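Uncharacterized protein (Bacteroides caccae, PDB 4L7A) is of unknown function but probably acts as a zinc-dependent metallopeptidase of the peptidase MA clan. Local coordinates at residues Ile37-Arg42 and Lys92-Ile97; Thr51-Pro56 and Gly98-Asp103; Trp60-Leu65 and Leu120-Trp125. All blocks are in the same frame, centred on the assembly; numbering follows the deposited sequence. Where two conformers were deposited one is given.

Contact 1 of 3, residues Ile37-Arg42 and Lys92-Ile97; sequences IDFKYR and KVIHLI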
loop_
_atom_site.group_PDB
_atom_site.type_symbol
_atom_site.label_atom_id
_atom_site.label_comp_id
_atom_site.label_asym_id
_atom_site.label_seq_id
_atom_site.Cartn_x
_atom_site.Cartn_y
_atom_site.Cartn_z
ATOM N N ILE A 37 3.977 14.900 -4.023
ATOM C CA ILE A 37 4.669 13.633 -4.223
ATOM C C ILE A 37 5.508 13.731 -5.469
ATOM O O ILE A 37 5.041 14.099 -6.524
ATOM C CB ILE A 37 3.703 12.437 -4.364
ATOM C CG1 ILE A 37 2.895 12.243 -3.087
ATOM C CG2 ILE A 37 4.473 11.194 -4.680
ATOM C CD1 ILE A 37 1.697 11.302 -3.240
ATOM N N ASP A 38 6.755 13.340 -5.363
ATOM C CA ASP A 38 7.619 13.320 -6.524
ATOM C C ASP A 38 7.577 11.906 -7.056
ATOM O O ASP A 38 8.143 10.976 -6.458
ATOM C CB ASP A 38 9.001 13.802 -6.066
ATOM C CG ASP A 38 10.013 13.937 -7.186
ATOM O OD1 ASP A 38 9.666 13.901 -8.393
ATOM O OD2 ASP A 38 11.202 14.054 -6.828
ATOM N N PHE A 39 6.935 11.707 -8.193
ATOM C CA PHE A 39 6.862 10.382 -8.834
ATOM C C PHE A 39 7.898 10.249 -9.945
ATOM O O PHE A 39 7.799 10.907 -10.955
ATOM C CB PHE A 39 5.459 10.223 -9.391
ATOM C CG PHE A 39 5.093 8.833 -9.894
ATOM C CD1 PHE A 39 5.591 8.339 -11.084
ATOM C CD2 PHE A 39 4.109 8.072 -9.234
ATOM C CE1 PHE A 39 5.180 7.126 -11.559
ATOM C CE2 PHE A 39 3.695 6.832 -9.716
ATOM C CZ PHE A 39 4.260 6.357 -10.877
ATOM N N LYS A 40 8.882 9.375 -9.780
ATOM C CA LYS A 40 9.991 9.298 -10.730
ATOM C C LYS A 40 9.960 8.006 -11.548
ATOM O O LYS A 40 9.804 6.909 -10.997
ATOM C CB LYS A 40 11.317 9.401 -9.997
ATOM C CG LYS A 40 11.490 10.660 -9.177
ATOM C CD LYS A 40 12.947 10.879 -8.866
ATOM C CE LYS A 40 13.156 12.020 -7.894
ATOM N NZ LYS A 40 14.587 12.090 -7.530
ATOM N N TYR A 41 10.076 8.147 -12.863
ATOM C CA TYR A 41 10.161 7.002 -13.746
ATOM C C TYR A 41 11.415 7.000 -14.569
ATOM O O TYR A 41 11.826 5.938 -15.037
ATOM C CB TYR A 41 8.960 6.922 -14.649
ATOM C CG TYR A 41 8.907 8.010 -15.650
ATOM C CD1 TYR A 41 8.438 9.263 -15.306
ATOM C CD2 TYR A 41 9.339 7.793 -16.944
ATOM C CE1 TYR A 41 8.408 10.302 -16.247
ATOM C CE2 TYR A 41 9.335 8.816 -17.880
ATOM C CZ TYR A 41 8.840 10.066 -17.524
ATOM O OH TYR A 41 8.858 11.058 -18.446
ATOM N N ARG A 42 12.040 8.160 -14.732
ATOM C CA ARG A 42 13.228 8.272 -15.576
ATOM C C ARG A 42 14.382 7.618 -14.832
ATOM O O ARG A 42 14.686 7.983 -13.691
ATOM C CB ARG A 42 13.541 9.732 -15.894
ATOM C CG ARG A 42 12.556 10.464 -16.856
ATOM C CD ARG A 42 12.775 11.987 -16.723
ATOM N NE ARG A 42 11.995 12.826 -17.629
ATOM C CZ ARG A 42 12.301 13.046 -18.885
ATOM N NH1 ARG A 42 13.351 12.463 -19.434
ATOM N NH2 ARG A 42 11.526 13.812 -19.625
ATOM N N LYS A 92 6.923 10.961 0.342
ATOM C CA LYS A 92 7.521 12.087 -0.432
ATOM C C LYS A 92 7.915 11.726 -1.861
ATOM O O LYS A 92 7.926 12.573 -2.762
ATOM C CB LYS A 92 8.781 12.644 0.260
ATOM C CG LYS A 92 8.605 13.060 1.736
ATOM C CD LYS A 92 7.715 14.305 1.933
ATOM C CE LYS A 92 6.671 14.112 3.087
ATOM N NZ LYS A 92 5.363 14.699 2.649
ATOM N N VAL A 93 8.322 10.478 -2.067
ATOM C CA VAL A 93 8.844 10.048 -3.365
ATOM C C VAL A 93 8.394 8.628 -3.695
ATOM O O VAL A 93 8.348 7.761 -2.799
ATOM C CB VAL A 93 10.399 10.116 -3.360
ATOM C CG1 VAL A 93 10.968 9.533 -4.651
ATOM C CG2 VAL A 93 10.879 11.542 -3.222
ATOM N N ILE A 94 7.987 8.425 -4.946
ATOM C CA ILE A 94 7.669 7.113 -5.505
ATOM C C ILE A 94 8.631 6.913 -6.691
ATOM O O ILE A 94 8.800 7.854 -7.490
ATOM C CB ILE A 94 6.211 7.008 -5.912
ATOM C CG1 ILE A 94 5.300 7.110 -4.698
ATOM C CG2 ILE A 94 5.933 5.666 -6.534
ATOM C CD1 ILE A 94 3.855 7.403 -5.034
ATOM N N HIS A 95 9.377 5.794 -6.733
ATOM C CA HIS A 95 10.271 5.512 -7.881
ATOM C C HIS A 95 9.737 4.280 -8.531
ATOM O O HIS A 95 9.392 3.354 -7.827
ATOM C CB HIS A 95 11.670 5.124 -7.437
ATOM C CG HIS A 95 12.502 6.266 -6.978
ATOM N ND1 HIS A 95 13.820 6.112 -6.598
ATOM C CD2 HIS A 95 12.239 7.590 -6.889
ATOM C CE1 HIS A 95 14.332 7.290 -6.267
ATOM N NE2 HIS A 95 13.390 8.204 -6.440
ATOM N N LEU A 96 9.682 4.249 -9.840
ATOM C CA LEU A 96 9.410 3.015 -10.562
ATOM C C LEU A 96 10.725 2.554 -11.145
ATOM O O LEU A 96 11.463 3.355 -11.743
ATOM C CB LEU A 96 8.422 3.220 -11.695
ATOM C CG LEU A 96 7.097 3.836 -11.369
ATOM C CD1 LEU A 96 6.177 3.706 -12.567
ATOM C CD2 LEU A 96 6.477 3.132 -10.172
ATOM N N ILE A 97 11.026 1.277 -10.946
ATOM C CA ILE A 97 12.210 0.651 -11.503
ATOM C C ILE A 97 11.805 -0.607 -12.205
ATOM O O ILE A 97 10.970 -1.366 -11.719
ATOM C CB ILE A 97 13.240 0.321 -10.420
ATOM C CG1 ILE A 97 13.742 1.604 -9.795
ATOM C CG2 ILE A 97 14.410 -0.415 -10.969
ATOM C CD1 ILE A 97 14.782 1.366 -8.603
HETATM O O HOH W 1 12.944 4.094 -13.825
#

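Contact 2 of 3, residues Thr51-Pro56 and Gly98-Asp103; sequences THNLVP and GSASWD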
loop_
_atom_site.group_PDB
_atom_site.type_symbol
_atom_site.label_atom_id
_atom_site.label_comp_id
_atom_site.label_asym_id
_atom_site.label_seq_id
_atom_site.Cartn_x
_atom_site.Cartn_y
_atom_site.Cartn_z
ATOM N N THR A 51 19.974 -5.510 -8.893
ATOM C CA THR A 51 20.328 -6.907 -9.026
ATOM C C THR A 51 20.440 -7.240 -10.508
ATOM O O THR A 51 20.241 -6.359 -11.345
ATOM C CB THR A 51 19.287 -7.817 -8.355
ATOM O OG1 THR A 51 18.072 -7.854 -9.121
ATOM C CG2 THR A 51 19.020 -7.398 -6.932
ATOM N N HIS A 52 20.709 -8.499 -10.851
ATOM C CA HIS A 52 20.707 -8.919 -12.268
ATOM C C HIS A 52 19.307 -8.937 -12.883
ATOM O O HIS A 52 19.154 -9.026 -14.131
ATOM C CB HIS A 52 21.379 -10.264 -12.464
ATOM C CG HIS A 52 22.834 -10.213 -12.236
ATOM N ND1 HIS A 52 23.635 -11.334 -12.244
ATOM C CD2 HIS A 52 23.654 -9.155 -12.013
ATOM C CE1 HIS A 52 24.894 -10.963 -12.055
ATOM N NE2 HIS A 52 24.929 -9.647 -11.911
ATOM N N ASN A 53 18.296 -8.801 -12.039
ATOM C CA ASN A 53 16.960 -8.554 -12.501
ATOM C C ASN A 53 16.624 -7.198 -13.093
ATOM O O ASN A 53 15.516 -7.012 -13.584
ATOM C CB ASN A 53 15.985 -8.804 -11.380
ATOM C CG ASN A 53 15.301 -10.098 -11.538
ATOM O OD1 ASN A 53 15.932 -11.095 -11.952
ATOM N ND2 ASN A 53 13.972 -10.124 -11.221
ATOM N N LEU A 54 17.516 -6.225 -12.962
ATOM C CA LEU A 54 17.250 -4.903 -13.500
ATOM C C LEU A 54 17.073 -4.973 -15.043
ATOM O O LEU A 54 17.861 -5.616 -15.723
ATOM C CB LEU A 54 18.425 -3.996 -13.213
ATOM C CG LEU A 54 18.204 -2.532 -13.606
ATOM C CD1 LEU A 54 17.077 -1.930 -12.819
ATOM C CD2 LEU A 54 19.497 -1.736 -13.308
ATOM N N VAL A 55 16.016 -4.334 -15.530
ATOM C CA VAL A 55 15.745 -4.128 -16.969
ATOM C C VAL A 55 15.304 -2.655 -17.156
ATOM O O VAL A 55 14.934 -1.995 -16.190
ATOM C CB VAL A 55 14.622 -5.063 -17.508
ATOM C CG1 VAL A 55 15.014 -6.516 -17.383
ATOM C CG2 VAL A 55 13.274 -4.835 -16.789
ATOM N N PRO A 56 15.374 -2.135 -18.387
ATOM C CA PRO A 56 14.902 -0.782 -18.588
ATOM C C PRO A 56 13.449 -0.609 -18.119
ATOM O O PRO A 56 12.618 -1.515 -18.235
ATOM C CB PRO A 56 15.008 -0.606 -20.103
ATOM C CG PRO A 56 16.091 -1.515 -20.488
ATOM C CD PRO A 56 15.879 -2.732 -19.630
ATOM N N GLY A 98 12.395 -0.855 -13.364
ATOM C CA GLY A 98 12.026 -2.076 -14.109
ATOM C C GLY A 98 12.668 -3.355 -13.559
ATOM O O GLY A 98 13.828 -3.352 -13.177
ATOM N N SER A 99 11.894 -4.445 -13.553
ATOM C CA SER A 99 12.389 -5.737 -13.162
ATOM C C SER A 99 11.951 -6.862 -14.095
ATOM O O SER A 99 10.839 -6.847 -14.626
ATOM C CB SER A 99 11.884 -6.038 -11.766
ATOM O OG SER A 99 12.545 -7.166 -11.241
ATOM N N ALA A 100 12.849 -7.828 -14.288
ATOM C CA ALA A 100 12.636 -8.967 -15.135
ATOM C C ALA A 100 11.511 -9.863 -14.634
ATOM O O ALA A 100 10.853 -10.463 -15.433
ATOM C CB ALA A 100 13.901 -9.760 -15.274
ATOM N N SER A 101 11.276 -9.902 -13.323
ATOM C CA SER A 101 10.183 -10.668 -12.748
ATOM C C SER A 101 9.812 -10.156 -11.361
ATOM O O SER A 101 10.439 -9.198 -10.839
ATOM C CB SER A 101 10.562 -12.143 -12.654
ATOM O OG SER A 101 9.425 -12.931 -12.352
ATOM N N TRP A 102 8.808 -10.810 -10.779
ATOM C CA TRP A 102 8.338 -10.532 -9.429
ATOM C C TRP A 102 9.094 -11.301 -8.363
ATOM O O TRP A 102 8.929 -11.025 -7.183
ATOM C CB TRP A 102 6.867 -10.913 -9.292
ATOM C CG TRP A 102 6.600 -12.375 -9.324
ATOM C CD1 TRP A 102 6.724 -13.266 -8.283
ATOM C CD2 TRP A 102 6.120 -13.117 -10.430
ATOM N NE1 TRP A 102 6.397 -14.521 -8.699
ATOM C CE2 TRP A 102 6.014 -14.465 -10.014
ATOM C CE3 TRP A 102 5.795 -12.786 -11.746
ATOM C CZ2 TRP A 102 5.573 -15.483 -10.863
ATOM C CZ3 TRP A 102 5.357 -13.818 -12.621
ATOM C CH2 TRP A 102 5.250 -15.145 -12.163
ATOM N N ASP A 103 9.912 -12.267 -8.785
ATOM C CA ASP A 103 10.556 -13.232 -7.872
ATOM C C ASP A 103 11.592 -12.662 -6.870
ATOM O O ASP A 103 11.841 -13.285 -5.873
ATOM C CB ASP A 103 11.188 -14.402 -8.676
ATOM C CG ASP A 103 12.392 -13.962 -9.527
ATOM O OD1 ASP A 103 12.623 -12.743 -9.725
ATOM O OD2 ASP A 103 13.114 -14.836 -10.043
HETATM O O HOH W 2 14.845 0.298 -14.965
#

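Contact 3 of 3, residues Trp60-Leu65 and Leu120-Trp125; sequences WLSVKL and LYMGNW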
loop_
_atom_site.group_PDB
_atom_site.type_symbol
_atom_site.label_atom_id
_atom_site.label_comp_id
_atom_site.label_asym_id
_atom_site.label_seq_id
_atom_site.Cartn_x
_atom_site.Cartn_y
_atom_site.Cartn_z
ATOM N N TRP A 60 5.285 3.140 -21.156
ATOM C CA TRP A 60 3.830 3.089 -21.165
ATOM C C TRP A 60 3.271 2.256 -19.980
ATOM O O TRP A 60 2.186 2.523 -19.472
ATOM C CB TRP A 60 3.315 2.583 -22.513
ATOM C CG TRP A 60 3.575 3.578 -23.551
ATOM C CD1 TRP A 60 4.512 3.500 -24.528
ATOM C CD2 TRP A 60 2.885 4.829 -23.740
ATOM N NE1 TRP A 60 4.465 4.612 -25.305
ATOM C CE2 TRP A 60 3.506 5.474 -24.819
ATOM C CE3 TRP A 60 1.850 5.479 -23.074
ATOM C CZ2 TRP A 60 3.099 6.728 -25.281
ATOM C CZ3 TRP A 60 1.456 6.732 -23.510
ATOM C CH2 TRP A 60 2.068 7.343 -24.624
ATOM N N LEU A 61 4.042 1.315 -19.497
ATOM C CA LEU A 61 3.649 0.690 -18.256
ATOM C C LEU A 61 3.776 1.654 -17.016
ATOM O O LEU A 61 2.967 1.570 -16.080
ATOM C CB LEU A 61 4.458 -0.586 -18.035
ATOM C CG LEU A 61 4.118 -1.402 -16.766
ATOM C CD1 LEU A 61 2.638 -1.795 -16.762
ATOM C CD2 LEU A 61 5.013 -2.638 -16.754
ATOM N N SER A 62 4.766 2.553 -17.029
ATOM C CA SER A 62 4.897 3.553 -15.969
ATOM C C SER A 62 3.680 4.474 -15.941
ATOM O O SER A 62 3.219 4.842 -14.894
ATOM C CB SER A 62 6.145 4.400 -16.124
ATOM O OG SER A 62 7.289 3.565 -15.998
ATOM N N VAL A 63 3.176 4.837 -17.110
ATOM C CA VAL A 63 2.004 5.664 -17.231
ATOM C C VAL A 63 0.781 4.951 -16.650
ATOM O O VAL A 63 -0.036 5.563 -15.914
ATOM C CB VAL A 63 1.738 6.017 -18.707
ATOM C CG1 VAL A 63 0.449 6.803 -18.846
ATOM C CG2 VAL A 63 2.883 6.832 -19.274
ATOM N N LYS A 64 0.631 3.667 -16.970
ATOM C CA LYS A 64 -0.509 2.898 -16.474
ATOM C C LYS A 64 -0.466 2.840 -14.983
ATOM O O LYS A 64 -1.462 3.126 -14.334
ATOM C CB LYS A 64 -0.503 1.489 -17.035
ATOM C CG LYS A 64 -0.745 1.507 -18.529
ATOM C CD LYS A 64 -1.013 0.139 -19.091
ATOM C CE LYS A 64 -0.926 0.192 -20.584
ATOM N NZ LYS A 64 -1.221 -1.146 -21.071
ATOM N N LEU A 65 0.706 2.531 -14.437
ATOM C CA LEU A 65 0.858 2.432 -12.980
ATOM C C LEU A 65 0.644 3.756 -12.255
ATOM O O LEU A 65 0.006 3.778 -11.218
ATOM C CB LEU A 65 2.217 1.884 -12.609
ATOM C CG LEU A 65 2.250 0.387 -12.743
ATOM C CD1 LEU A 65 3.691 -0.091 -12.706
ATOM C CD2 LEU A 65 1.473 -0.240 -11.573
ATOM N N LEU A 120 8.735 0.926 -6.494
ATOM C CA LEU A 120 8.003 -0.174 -7.003
ATOM C C LEU A 120 8.758 -0.762 -8.197
ATOM O O LEU A 120 9.107 -0.038 -9.134
ATOM C CB LEU A 120 6.640 0.270 -7.463
ATOM C CG LEU A 120 5.793 1.088 -6.496
ATOM C CD1 LEU A 120 4.518 1.471 -7.158
ATOM C CD2 LEU A 120 5.514 0.238 -5.269
ATOM N N TYR A 121 8.941 -2.079 -8.170
ATOM C CA TYR A 121 9.562 -2.818 -9.232
ATOM C C TYR A 121 8.432 -3.362 -10.101
ATOM O O TYR A 121 7.474 -4.003 -9.608
ATOM C CB TYR A 121 10.462 -3.934 -8.651
ATOM C CG TYR A 121 11.664 -3.365 -7.970
ATOM C CD1 TYR A 121 11.663 -3.008 -6.644
ATOM C CD2 TYR A 121 12.850 -3.181 -8.684
ATOM C CE1 TYR A 121 12.808 -2.447 -6.053
ATOM C CE2 TYR A 121 13.973 -2.659 -8.113
ATOM C CZ TYR A 121 13.951 -2.266 -6.806
ATOM O OH TYR A 121 15.134 -1.748 -6.292
HETATM N N MSE A 122 8.564 -3.118 -11.403
HETATM C CA MSE A 122 7.527 -3.473 -12.352
HETATM C C MSE A 122 8.055 -3.948 -13.694
HETATM O O MSE A 122 9.185 -3.708 -14.026
HETATM C CB MSE A 122 6.556 -2.279 -12.609
HETATM C CG MSE A 122 7.139 -0.906 -12.478
HETATM SE SE MSE A 122 8.416 -0.313 -13.855
HETATM C CE MSE A 122 7.191 0.232 -15.262
ATOM N N GLY A 123 7.173 -4.574 -14.464
ATOM C CA GLY A 123 7.483 -5.057 -15.810
ATOM C C GLY A 123 6.232 -5.702 -16.367
ATOM O O GLY A 123 5.224 -5.812 -15.672
ATOM N N ASN A 124 6.238 -6.079 -17.613
ATOM C CA ASN A 124 4.955 -6.487 -18.190
ATOM C C ASN A 124 4.597 -7.950 -17.816
ATOM O O ASN A 124 3.636 -8.473 -18.340
ATOM C CB ASN A 124 4.867 -6.178 -19.697
ATOM C CG ASN A 124 5.868 -6.942 -20.484
ATOM O OD1 ASN A 124 6.597 -7.785 -19.941
ATOM N ND2 ASN A 124 5.904 -6.697 -21.790
ATOM N N TRP A 125 5.361 -8.569 -16.892
ATOM C CA TRP A 125 4.872 -9.739 -16.150
ATOM C C TRP A 125 3.633 -9.389 -15.281
ATOM O O TRP A 125 2.986 -10.280 -14.744
ATOM C CB TRP A 125 5.942 -10.349 -15.239
ATOM C CG TRP A 125 6.712 -9.336 -14.441
ATOM C CD1 TRP A 125 7.915 -8.741 -14.811
ATOM C CD2 TRP A 125 6.363 -8.750 -13.171
ATOM N NE1 TRP A 125 8.305 -7.853 -13.846
ATOM C CE2 TRP A 125 7.399 -7.852 -12.824
ATOM C CE3 TRP A 125 5.281 -8.884 -12.303
ATOM C CZ2 TRP A 125 7.367 -7.086 -11.673
ATOM C CZ3 TRP A 125 5.270 -8.135 -11.137
ATOM C CH2 TRP A 125 6.307 -7.245 -10.836
#

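Contact 1 of 3, residues Ile37-Arg42 and Lys92-Ile97
Lys40 N donates to Ile94 O over 2.8 Å in an almost straight bond, and a C-H of Phe39 turns to the same oxygen, with Phe39 CA 3.5 Å from Ile94 O. The pattern of a parallel pair continues in both directions: Asp38 N reaches Lys92 O, Asp38 O accepts Ile94 N, and Leu96 N closes on Lys40 O at 2.9 Å. One water then joins Tyr41 O to Leu96 O where the short strand gives out. Phe39 and Ile94 share a sheet face. With CG anti to the backbone N (chi1 -170°), the Phe39 ring swings over to the partner strand, where CD2 meets Ile94 CG2 at 4.1 Å and CZ meets Leu96 CD1 at 3.7 Å, both obliquely to the ring. Ile37 CG2 adds a contact with Ile94 CD1 at 3.9 Å. An alanine in place of Phe39 removes the ring, and would probably open a gap beside Ile94 CG2 and Leu96 CD1. On the other face the extended Lys40 chain runs alongside His95, pointing the same way, with Lys40 CD 3.6 Å from His95 NE2. Helices 17-35 and 59-81 cover the Phe39 face, Tyr31 meeting its ring; with helix 59-81 between them in the chain, parallel neighbours 38-40 and 93-98 form a beta-alpha-beta crossover. Strand 38-40 is outermost in the mixed sheet, while 93-98 also bonds to strand 115-122.

Contact 2 of 3, residues Thr51-Pro56 and Gly98-Asp103
The amide of Asn53 and the carboxylate of Asp103 are turned only 26° from one another, and Asn53 ND2 gives Asp103 OD1 a weak hydrogen bond of 3.3 Å. In the conformer given, the same nitrogen donates to Ser99 OG, 19° out of the amide plane, a bond that stays doubtful because the serine has a second conformer. Ala100 CB packs against the amide carbon, 4.0 Å from Asn53 CG.

The backbones join in a single bridge between Leu54 and Ser99, the two loops running in opposite senses. Ala100 N donates to Asn53 O at 2.9 Å, and Val55 N gives Gly98 O a weak, long bond. A water donates to Val55 O at 2.6 Å and accepts from Gly98 N, bridging the two backbones beside it. Gly98 fits closely: a side chain there would run into Val55 O and Pro56 O. With CG1 anti to the carbonyl carbon (chi1 -62°), Val55 sets CG2 between its backbone N and carbonyl carbon, from where it lies over Ser99 N, 3.5 Å away; CG1 touches Ala100 CB. A type I turn from Thr51 to Leu54, with an ST turn in which Asn53 N donates to Thr51 OG1 at 3.1 Å, presents Asn53 to its partners. Ser99 O is bonded to Trp125 NE1, tying this loop to the one that follows strand 115-122.

The sound polar link is thus the backbone bond to Asn53 O; the amide's bonds, one weak and one doubtful, are additions, though the negative carboxylate would probably support the modelled amide orientation.

Contact 3 of 3, residues Trp60-Leu65 and Leu120-Trp125
Bends at chi2 (70°) and chi3 (81°) fold the side chain of Met122, present as selenomethionine, back on itself, carrying CE to Ser62 and Leu61 while CB and CG remain beside Leu65. Met122 CE ends 3.4 Å from Ser62 OG and 3.8 Å from Leu61 CG; the side chains of Leu61 and Met122 run antiparallel, overlapping along their lengths. Leu61 holds its CG anti to the backbone N, an arm long enough for CD2 to press on the chain just past the strand, 3.3 Å from Gly123 C. One turn further along the helix, Leu65 CD1 crosses Met122 and meets its CG at 3.6 Å and its CB at the same distance.

The contact is mainly apolar, with the selenomethionine set among three residues on one side of the helix. Ser62 OG touches CE by van der Waals contact, while its hydrogen bond goes to Asp58 O, just ahead of the helix.

Helix and strand segments cross at 132°, their axes 10.7 Å apart at closest, as helix 59-81 packs across the mixed sheet. Leu96 of strand 93-98 touches both Ser62 and Met122, extending the same core. Helix 131-153, which carries the HExxH sequence typical of zincins, lies beside helix 59-81 on this same face; its Tyr138 touches Leu120 and Met122, and its Met134 reaches Leu65.

How the contacts relate
From the N terminus, helix 17-35 leads to strand 38-40, which contact 1 pairs with strand 93-98, closing a loop that contains helices 59-81 and 83-88. Contact 2 joins the loop ahead of helix 59-81 to the loop following strand 93-98, and contact 3 lays that helix's start on the end of strand 115-122. The first segments come in order, then the second in the same order, so all three contacts cross and none nests. They meet directly: His95 O and Ile97 N bond Leu120, Ser99 N bonds Met122 O, and Ile97 CG2 packs on Leu54 CD1. Together they tie helix, sheet and the loops at one sheet end into a single unit.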